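Local coordinates for protein 3-dehydroquinate dehydratase (Clostridium difficile, PDB 4H3D) that catalyses the cis-dehydration of 3-dehydroquinate to 3-dehydroshikimate, the third step of the chorismate pathway, through an imine formed with an active-site lysine, at residues B[82-87]-B[116-121]; B[139-144]-B[169-174]; B[151-156]-B[175-180]. All blocks are in the same frame, centred on the assembly; numbering follows the deposited sequence.

Contact 1 of 3, residues B[82-87]-B[116-121]; sequences LFTFRS and LIDVEL. With SHL (5-hydroxy-6-methyl-4-oxo-4H-pyran-2-carboxylic acid), chain I.
Arg-86 grips the carboxylate of Asp-118 end-on, NH1 to OD1 at 3.0 Å and NH2 to OD2 at 2.8 Å. Both oxygens lie near the guanidinium plane, yet the two flat groups are turned 55° apart, and the nitrogens meet the carboxylate from above its plane. NH1 also reaches Glu-120 OE2 at 3.1 Å, on its anti lone pair; the syn lone pair of that oxygen takes the nearly straight bond from Ser-87 N (2.8 Å). Ser-87 OG donates to Glu-120 OE1 at 2.8 Å, so both carboxylate oxygens are held and the group is fixed in rotation. Bends at chi2 (59°) and chi3 (66°) fold the arginine back toward the strand ends, where Thr-84 CG2 lies over one guanidinium face, offset toward its rim. Arg-86 NH2 also donates to OAC of the bound pyranone. Further out, strands 82-84 and 116-120 run parallel, joined by Phe-83 N to Leu-116 O (2.8 Å) and Asp-118 N to Phe-83 O; where they diverge, two waters link Phe-85 to Asp-118 O. Leu-82 CD1 packs on Leu-116 CB on the same face of the sheet as Asp-118. Ser-145 holds Asp-118 OD1, and Glu-50 takes up Thr-84 OG1. Two carboxylates around one guanidinium fix its direction and leave NH2 turned to the ligand, consistent with the experimentally established role of Arg-86 in binding 3-dehydroquinate.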
# COMPACT_ATOMS: atom_id res chain seq x y z
N LEU B 82 23.83 -7.31 -6.31
CA LEU B 82 23.13 -8.50 -6.85
C LEU B 82 23.42 -8.59 -8.35
O LEU B 82 23.25 -7.62 -9.07
CB LEU B 82 21.62 -8.35 -6.63
CG LEU B 82 20.68 -9.29 -7.43
CD1 LEU B 82 20.97 -10.78 -7.13
CD2 LEU B 82 19.20 -8.93 -7.14
N PHE B 83 23.87 -9.76 -8.80
CA PHE B 83 24.18 -10.01 -10.22
C PHE B 83 23.04 -10.83 -10.79
O PHE B 83 22.75 -11.90 -10.27
CB PHE B 83 25.49 -10.77 -10.34
CG PHE B 83 25.93 -11.01 -11.74
CD1 PHE B 83 26.50 -10.01 -12.47
CD2 PHE B 83 25.79 -12.26 -12.33
CE1 PHE B 83 26.93 -10.22 -13.80
CE2 PHE B 83 26.22 -12.48 -13.64
CZ PHE B 83 26.79 -11.46 -14.36
N THR B 84 22.39 -10.32 -11.83
CA THR B 84 21.24 -10.99 -12.44
C THR B 84 21.28 -11.00 -13.97
O THR B 84 21.24 -9.95 -14.60
CB THR B 84 19.88 -10.28 -12.05
OG1 THR B 84 19.71 -10.27 -10.62
CG2 THR B 84 18.67 -11.03 -12.70
N PHE B 85 21.37 -12.19 -14.56
CA PHE B 85 21.16 -12.32 -16.00
C PHE B 85 19.74 -12.87 -16.13
O PHE B 85 19.49 -14.03 -15.79
CB PHE B 85 22.14 -13.29 -16.70
CG PHE B 85 21.92 -13.35 -18.22
CD1 PHE B 85 20.88 -14.07 -18.76
CD2 PHE B 85 22.73 -12.62 -19.07
CE1 PHE B 85 20.67 -14.08 -20.14
CE2 PHE B 85 22.53 -12.64 -20.42
CZ PHE B 85 21.50 -13.37 -20.96
N ARG B 86 18.81 -12.00 -16.53
CA ARG B 86 17.40 -12.36 -16.70
C ARG B 86 17.24 -12.93 -18.11
O ARG B 86 17.54 -12.26 -19.09
CB ARG B 86 16.53 -11.11 -16.51
CG ARG B 86 15.03 -11.35 -16.58
CD ARG B 86 14.51 -12.36 -15.53
NE ARG B 86 14.63 -11.87 -14.15
CZ ARG B 86 15.32 -12.46 -13.17
NH1 ARG B 86 15.96 -13.61 -13.38
NH2 ARG B 86 15.33 -11.91 -11.96
N SER B 87 16.79 -14.18 -18.21
CA SER B 87 16.66 -14.81 -19.51
C SER B 87 15.44 -14.29 -20.28
O SER B 87 14.49 -13.74 -19.70
CB SER B 87 16.60 -16.34 -19.37
OG SER B 87 15.30 -16.76 -19.00
N LEU B 116 25.26 -11.32 -4.08
CA LEU B 116 24.15 -12.21 -4.43
C LEU B 116 24.08 -12.40 -5.93
O LEU B 116 24.54 -11.56 -6.70
CB LEU B 116 22.78 -11.63 -4.02
CG LEU B 116 22.60 -10.96 -2.66
CD1 LEU B 116 22.91 -9.46 -2.76
CD2 LEU B 116 21.19 -11.16 -2.17
N ILE B 117 23.49 -13.52 -6.34
CA ILE B 117 23.20 -13.77 -7.74
C ILE B 117 21.76 -14.25 -7.82
O ILE B 117 21.26 -14.84 -6.87
CB ILE B 117 24.12 -14.84 -8.41
CG1 ILE B 117 24.10 -16.17 -7.63
CG2 ILE B 117 25.52 -14.32 -8.52
CD1 ILE B 117 24.80 -17.36 -8.39
N ASP B 118 21.12 -13.99 -8.96
CA ASP B 118 19.74 -14.43 -9.18
C ASP B 118 19.77 -15.55 -10.23
O ASP B 118 20.24 -15.34 -11.35
CB ASP B 118 18.86 -13.24 -9.62
CG ASP B 118 17.42 -13.65 -10.02
OD1 ASP B 118 17.27 -14.60 -10.81
OD2 ASP B 118 16.45 -12.96 -9.61
N VAL B 119 19.31 -16.74 -9.83
CA VAL B 119 19.24 -17.86 -10.75
C VAL B 119 17.76 -18.28 -10.92
O VAL B 119 17.00 -18.32 -9.96
CB VAL B 119 20.13 -19.06 -10.29
CG1 VAL B 119 21.57 -18.57 -10.05
CG2 VAL B 119 19.60 -19.70 -9.08
N GLU B 120 17.36 -18.59 -12.14
CA GLU B 120 15.97 -18.91 -12.45
C GLU B 120 15.60 -20.38 -12.20
O GLU B 120 16.27 -21.28 -12.72
CB GLU B 120 15.70 -18.53 -13.90
CG GLU B 120 15.74 -17.06 -14.11
CD GLU B 120 15.96 -16.66 -15.56
OE1 GLU B 120 16.11 -17.57 -16.42
OE2 GLU B 120 16.01 -15.45 -15.83
N LEU B 121 14.53 -20.60 -11.43
CA LEU B 121 13.99 -21.95 -11.16
C LEU B 121 13.83 -22.78 -12.45
O LEU B 121 14.12 -23.98 -12.48
CB LEU B 121 12.63 -21.82 -10.48
CG LEU B 121 11.93 -23.12 -10.07
CD1 LEU B 121 12.77 -23.88 -9.04
CD2 LEU B 121 10.54 -22.84 -9.54
OAD SHL I . 10.50 -4.68 -10.02
CAH SHL I . 10.05 -5.42 -10.92
OAA SHL I . 9.14 -5.03 -11.70
CAK SHL I . 10.60 -6.76 -11.05
OAG SHL I . 11.62 -7.16 -10.13
CAF SHL I . 12.31 -8.37 -10.37
CAL SHL I . 13.36 -8.68 -9.58
CAJ SHL I . 11.92 -9.11 -11.43
OAC SHL I . 12.56 -10.24 -11.70
CAI SHL I . 10.90 -8.71 -12.24
CAE SHL I . 10.24 -7.56 -12.05
OAB SHL I . 10.52 -9.48 -13.25
O HOH W 1 22.11 -14.62 -13.20
O HOH W 2 18.79 -15.57 -13.73

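Contact 2 of 3, residues B[139-144]-B[169-174]. With SHL (5-hydroxy-6-methyl-4-oxo-4H-pyran-2-carboxylic acid), chain I.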
# COMPACT_ATOMS: atom_id res chain seq x y z
N GLU B 139 30.66 -18.04 -0.73
CA GLU B 139 29.96 -17.16 0.21
C GLU B 139 29.08 -16.10 -0.49
O GLU B 139 28.91 -14.98 0.00
CB GLU B 139 30.96 -16.49 1.16
CG GLU B 139 31.93 -17.48 1.79
CD GLU B 139 32.82 -16.86 2.87
OE1 GLU B 139 33.99 -16.58 2.58
OE2 GLU B 139 32.33 -16.66 4.00
N VAL B 140 28.53 -16.48 -1.63
CA VAL B 140 27.62 -15.65 -2.38
C VAL B 140 26.20 -16.13 -2.07
O VAL B 140 25.95 -17.33 -2.06
CB VAL B 140 27.90 -15.78 -3.89
CG1 VAL B 140 26.83 -15.01 -4.73
CG2 VAL B 140 29.29 -15.30 -4.19
N LYS B 141 25.29 -15.20 -1.79
CA LYS B 141 23.90 -15.53 -1.51
C LYS B 141 23.12 -15.74 -2.80
O LYS B 141 23.41 -15.13 -3.84
CB LYS B 141 23.23 -14.45 -0.65
CG LYS B 141 23.96 -14.15 0.63
CD LYS B 141 24.16 -15.38 1.51
CE LYS B 141 24.88 -14.98 2.80
NZ LYS B 141 25.25 -16.16 3.62
N VAL B 142 22.12 -16.61 -2.76
CA VAL B 142 21.40 -16.92 -3.97
C VAL B 142 19.92 -16.65 -3.88
O VAL B 142 19.25 -17.04 -2.93
CB VAL B 142 21.61 -18.39 -4.38
CG1 VAL B 142 20.82 -18.73 -5.68
CG2 VAL B 142 23.10 -18.67 -4.59
N ILE B 143 19.44 -15.92 -4.87
CA ILE B 143 18.03 -15.71 -5.09
C ILE B 143 17.67 -16.72 -6.18
O ILE B 143 18.36 -16.78 -7.20
CB ILE B 143 17.73 -14.28 -5.65
CG1 ILE B 143 17.88 -13.22 -4.56
CG2 ILE B 143 16.32 -14.20 -6.21
CD1 ILE B 143 17.71 -11.80 -5.09
N ILE B 144 16.66 -17.56 -5.95
CA ILE B 144 16.15 -18.42 -7.03
C ILE B 144 14.83 -17.76 -7.40
O ILE B 144 13.99 -17.54 -6.54
CB ILE B 144 15.97 -19.87 -6.62
CG1 ILE B 144 17.31 -20.48 -6.21
CG2 ILE B 144 15.31 -20.67 -7.76
CD1 ILE B 144 17.28 -21.99 -5.81
N GLY B 169 17.91 -24.82 -2.05
CA GLY B 169 18.96 -24.07 -1.38
C GLY B 169 18.97 -22.57 -1.61
O GLY B 169 19.97 -21.91 -1.32
N ALA B 170 17.88 -22.00 -2.14
CA ALA B 170 17.85 -20.54 -2.29
C ALA B 170 17.98 -19.90 -0.92
O ALA B 170 17.34 -20.34 0.03
CB ALA B 170 16.56 -20.08 -2.94
N ASP B 171 18.81 -18.88 -0.79
CA ASP B 171 18.84 -18.11 0.43
C ASP B 171 17.59 -17.22 0.45
O ASP B 171 17.06 -16.92 1.52
CB ASP B 171 20.11 -17.25 0.47
CG ASP B 171 21.37 -18.08 0.51
OD1 ASP B 171 21.71 -18.58 1.60
OD2 ASP B 171 22.03 -18.22 -0.54
N LEU B 172 17.13 -16.83 -0.76
CA LEU B 172 16.00 -15.92 -0.92
C LEU B 172 15.11 -16.29 -2.11
O LEU B 172 15.38 -15.89 -3.25
CB LEU B 172 16.52 -14.47 -1.14
CG LEU B 172 17.31 -13.81 -0.01
CD1 LEU B 172 17.98 -12.51 -0.50
CD2 LEU B 172 16.43 -13.56 1.22
N PRO B 173 14.08 -17.11 -1.87
CA PRO B 173 13.11 -17.41 -2.91
C PRO B 173 12.44 -16.14 -3.40
O PRO B 173 12.09 -15.27 -2.59
CB PRO B 173 12.08 -18.27 -2.19
CG PRO B 173 12.79 -18.88 -1.07
CD PRO B 173 13.83 -17.87 -0.64
N LYS B 174 12.24 -16.02 -4.72
CA LYS B 174 11.62 -14.85 -5.28
C LYS B 174 10.59 -15.23 -6.32
O LYS B 174 10.87 -16.05 -7.20
CB LYS B 174 12.66 -13.95 -5.97
CG LYS B 174 12.05 -12.74 -6.73
CD LYS B 174 13.10 -11.94 -7.43
CE LYS B 174 12.47 -10.77 -8.17
NZ LYS B 174 13.48 -9.98 -8.94
OAD SHL I . 10.50 -4.68 -10.02
CAH SHL I . 10.05 -5.42 -10.92
OAA SHL I . 9.14 -5.03 -11.70
CAK SHL I . 10.60 -6.76 -11.05
OAG SHL I . 11.62 -7.16 -10.13
CAF SHL I . 12.31 -8.37 -10.37
CAL SHL I . 13.36 -8.68 -9.58
CAJ SHL I . 11.92 -9.11 -11.43
OAC SHL I . 12.56 -10.24 -11.70
CAI SHL I . 10.90 -8.71 -12.24
CAE SHL I . 10.24 -7.56 -12.05
OAB SHL I . 10.52 -9.48 -13.25
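Val-142 and Asp-171 make the polar start of this parallel strand pair: Val-142 N donates to Asp-171 OD2 at 2.7 Å, on the anti side of the carboxylate and 19° out of its plane. With CG beside its own backbone N (chi1 -64°), Asp-171 lays its carboxylate against the edge of strand 141-144. His-136 shares OD2 and Arg-6 forms a salt bridge to OD1, so the buried acid has partners at both oxygens. Backbone bonds continue the pairing, from Leu-172 N to Val-142 O (3.0 Å) and from Lys-174 N to Ile-144 O (2.9 Å), with a weak one from Ile-144 N to Leu-172 O between them. Among the apolar contacts, Ile-144 CG1 presses on Ala-170 CB at 3.4 Å, tighter than usual for two carbons. Ile-143 lies obliquely across its neighbours, CG1 against Leu-172 CB and CG2 against Lys-174 CB (3.7 Å). Lys-174, which forms the Schiff base with the substrate, has all four torsions near 180°; here its extended chain carries NZ to the ligand's exocyclic methyl carbon CAL, in a covalent bond of 1.5 Å. Phe-229 adds a cation-pi contact to this lysine. Outside the sheet, Ile-144 and Pro-173 pack on helix 155-167 and Val-142 on helix 125-137, while strand 116-120 flanks 141-148 and strand 205-208 flanks 172-177.

Contact 3 of 3, residues B[151-156]-B[175-180]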
# COMPACT_ATOMS: atom_id res chain seq x y z
N LYS B 151 -0.37 -14.47 -15.73
CA LYS B 151 -1.38 -14.79 -14.72
C LYS B 151 -0.78 -14.86 -13.32
O LYS B 151 0.43 -14.81 -13.14
CB LYS B 151 -2.04 -16.14 -15.04
CG LYS B 151 -1.14 -17.35 -14.81
CD LYS B 151 -1.90 -18.64 -15.05
CE LYS B 151 -1.14 -19.85 -14.53
NZ LYS B 151 0.21 -19.94 -15.06
N THR B 152 -1.67 -14.97 -12.34
CA THR B 152 -1.30 -15.17 -10.95
C THR B 152 -1.70 -16.60 -10.58
O THR B 152 -2.88 -16.92 -10.49
CB THR B 152 -1.99 -14.17 -10.02
OG1 THR B 152 -1.58 -12.83 -10.37
CG2 THR B 152 -1.60 -14.46 -8.54
N PRO B 153 -0.71 -17.49 -10.41
CA PRO B 153 -1.07 -18.85 -10.05
C PRO B 153 -1.81 -18.86 -8.70
O PRO B 153 -1.71 -17.89 -7.92
CB PRO B 153 0.28 -19.56 -9.95
CG PRO B 153 1.22 -18.71 -10.76
CD PRO B 153 0.74 -17.31 -10.56
N LYS B 154 -2.55 -19.94 -8.44
CA LYS B 154 -3.30 -20.06 -7.19
C LYS B 154 -2.35 -20.00 -5.99
O LYS B 154 -1.15 -20.29 -6.12
CB LYS B 154 -4.10 -21.37 -7.18
CG LYS B 154 -5.01 -21.52 -8.40
CD LYS B 154 -5.76 -20.25 -8.60
CE LYS B 154 -6.66 -20.26 -9.81
NZ LYS B 154 -7.21 -18.89 -10.00
N LYS B 155 -2.89 -19.62 -4.84
CA LYS B 155 -2.09 -19.52 -3.61
C LYS B 155 -1.19 -20.75 -3.39
O LYS B 155 0.01 -20.62 -3.18
CB LYS B 155 -3.05 -19.34 -2.42
CG LYS B 155 -2.39 -19.32 -1.04
CD LYS B 155 -3.41 -19.02 0.06
CE LYS B 155 -4.48 -20.11 0.24
NZ LYS B 155 -3.94 -21.39 0.79
N GLU B 156 -1.77 -21.94 -3.46
CA GLU B 156 -1.03 -23.17 -3.21
C GLU B 156 0.08 -23.40 -4.24
O GLU B 156 1.11 -23.97 -3.89
CB GLU B 156 -1.95 -24.41 -3.04
CG GLU B 156 -3.17 -24.42 -3.90
CD GLU B 156 -4.28 -23.49 -3.37
OE1 GLU B 156 -4.75 -23.67 -2.21
OE2 GLU B 156 -4.68 -22.58 -4.12
N ILE B 175 9.42 -14.63 -6.24
CA ILE B 175 8.39 -14.85 -7.23
C ILE B 175 7.71 -13.56 -7.62
O ILE B 175 7.41 -12.71 -6.78
CB ILE B 175 7.35 -15.97 -6.84
CG1 ILE B 175 6.60 -16.43 -8.08
CG2 ILE B 175 6.39 -15.51 -5.75
CD1 ILE B 175 5.79 -17.69 -7.88
N ALA B 176 7.54 -13.40 -8.92
CA ALA B 176 6.87 -12.22 -9.49
C ALA B 176 5.76 -12.73 -10.42
O ALA B 176 6.01 -13.54 -11.32
CB ALA B 176 7.86 -11.35 -10.26
N VAL B 177 4.53 -12.26 -10.20
CA VAL B 177 3.37 -12.72 -10.96
C VAL B 177 2.57 -11.54 -11.50
O VAL B 177 2.70 -10.41 -11.02
CB VAL B 177 2.47 -13.63 -10.10
CG1 VAL B 177 3.26 -14.88 -9.66
CG2 VAL B 177 1.92 -12.87 -8.88
N MET B 178 1.74 -11.81 -12.51
CA MET B 178 0.96 -10.76 -13.16
C MET B 178 -0.52 -10.88 -12.78
O MET B 178 -1.15 -11.91 -13.05
CB MET B 178 1.11 -10.86 -14.68
CG MET B 178 0.40 -9.74 -15.47
SD MET B 178 1.16 -8.12 -15.15
CE MET B 178 2.78 -8.30 -15.91
N PRO B 179 -1.09 -9.83 -12.16
CA PRO B 179 -2.51 -9.96 -11.86
C PRO B 179 -3.37 -9.72 -13.09
O PRO B 179 -3.02 -8.89 -13.92
CB PRO B 179 -2.76 -8.83 -10.85
CG PRO B 179 -1.80 -7.76 -11.24
CD PRO B 179 -0.56 -8.50 -11.77
N GLN B 180 -4.48 -10.45 -13.19
CA GLN B 180 -5.45 -10.25 -14.24
C GLN B 180 -6.62 -9.43 -13.65
O GLN B 180 -7.45 -8.88 -14.38
CB GLN B 180 -5.95 -11.58 -14.77
CG GLN B 180 -4.86 -12.42 -15.43
CD GLN B 180 -5.36 -13.74 -15.96
OE1 GLN B 180 -6.52 -14.11 -15.76
NE2 GLN B 180 -4.48 -14.49 -16.62
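Val-177 is directed toward the loop 151-153, and its two methyls touch different residues there. CG1 touches Pro-153 CD at 3.6 Å, the valine lying obliquely to the proline ring. CG2 comes up to Thr-152, whose side chain crosses that of the valine at about a right angle, with Thr-152 CG2 3.9 Å from Val-177 CG2 and the hydroxyl beside it. The valine rotamer (chi1 -61°) makes this division possible: CG1 stands beside the backbone N, while CG2 sits between N and the carbonyl carbon, and the two methyls spread over neighbouring residues of the loop. Both branches of Thr-152 face Val-177 CG2; OG1, set beside its own backbone N, also lies 2.9 Å from Met-178 O, a weak hydrogen bond that is not settled, since the proton has another acceptor nearby. Pro-179 CA packs against the same hydroxyl at 3.4 Å. The backbones add one weak bond, from Met-178 N to Lys-151 O at 3.3 Å. The extended Gln-180 side chain reaches back over Lys-151, bringing NE2 to 3.3 Å from its CB; this amide nitrogen donates to Asn-150 O, which places it over the start of the loop. Lys-151 itself leads away, its NZ forming a salt bridge with Asp-148. The segments thus meet through a small apolar patch bordered by weak polar contacts. They join the loop that follows strand 141-148 to the end of strand 172-177, within one beta-alpha-beta unit of the TIM barrel. Helix 155-167 packs against both segments, Ile-158 touching Thr-152 and Ile-175; helix 182-199 meets Thr-152 and Pro-179 through Asp-184, and strand 205-208 borders 175-177 through Met-207.

How the contacts relate
All three contacts lie on the eight-stranded parallel barrel of a type I dehydroquinase. Contacts 1 and 2 have centres about 9 Å apart and touch directly, because strands 116-120 and 141-148 are neighbours: Val-119 N and Ile-143 O are 2.8 Å apart, a probable hydrogen bond. Both reach the bound pyranone, contact 1 by a hydrogen bond and contact 2 covalently. Contact 3 lies farther off, its centre about 20 Å from that of contact 1 and 21 Å from that of contact 2. Along the chain contact 1 closes first, whereas contacts 2 and 3 interleave. Strand 172-177 meets strand 141-148 in contact 2, where it carries the Schiff-base lysine, and the loop before helix 155-167 in contact 3, all within one beta-alpha-beta unit.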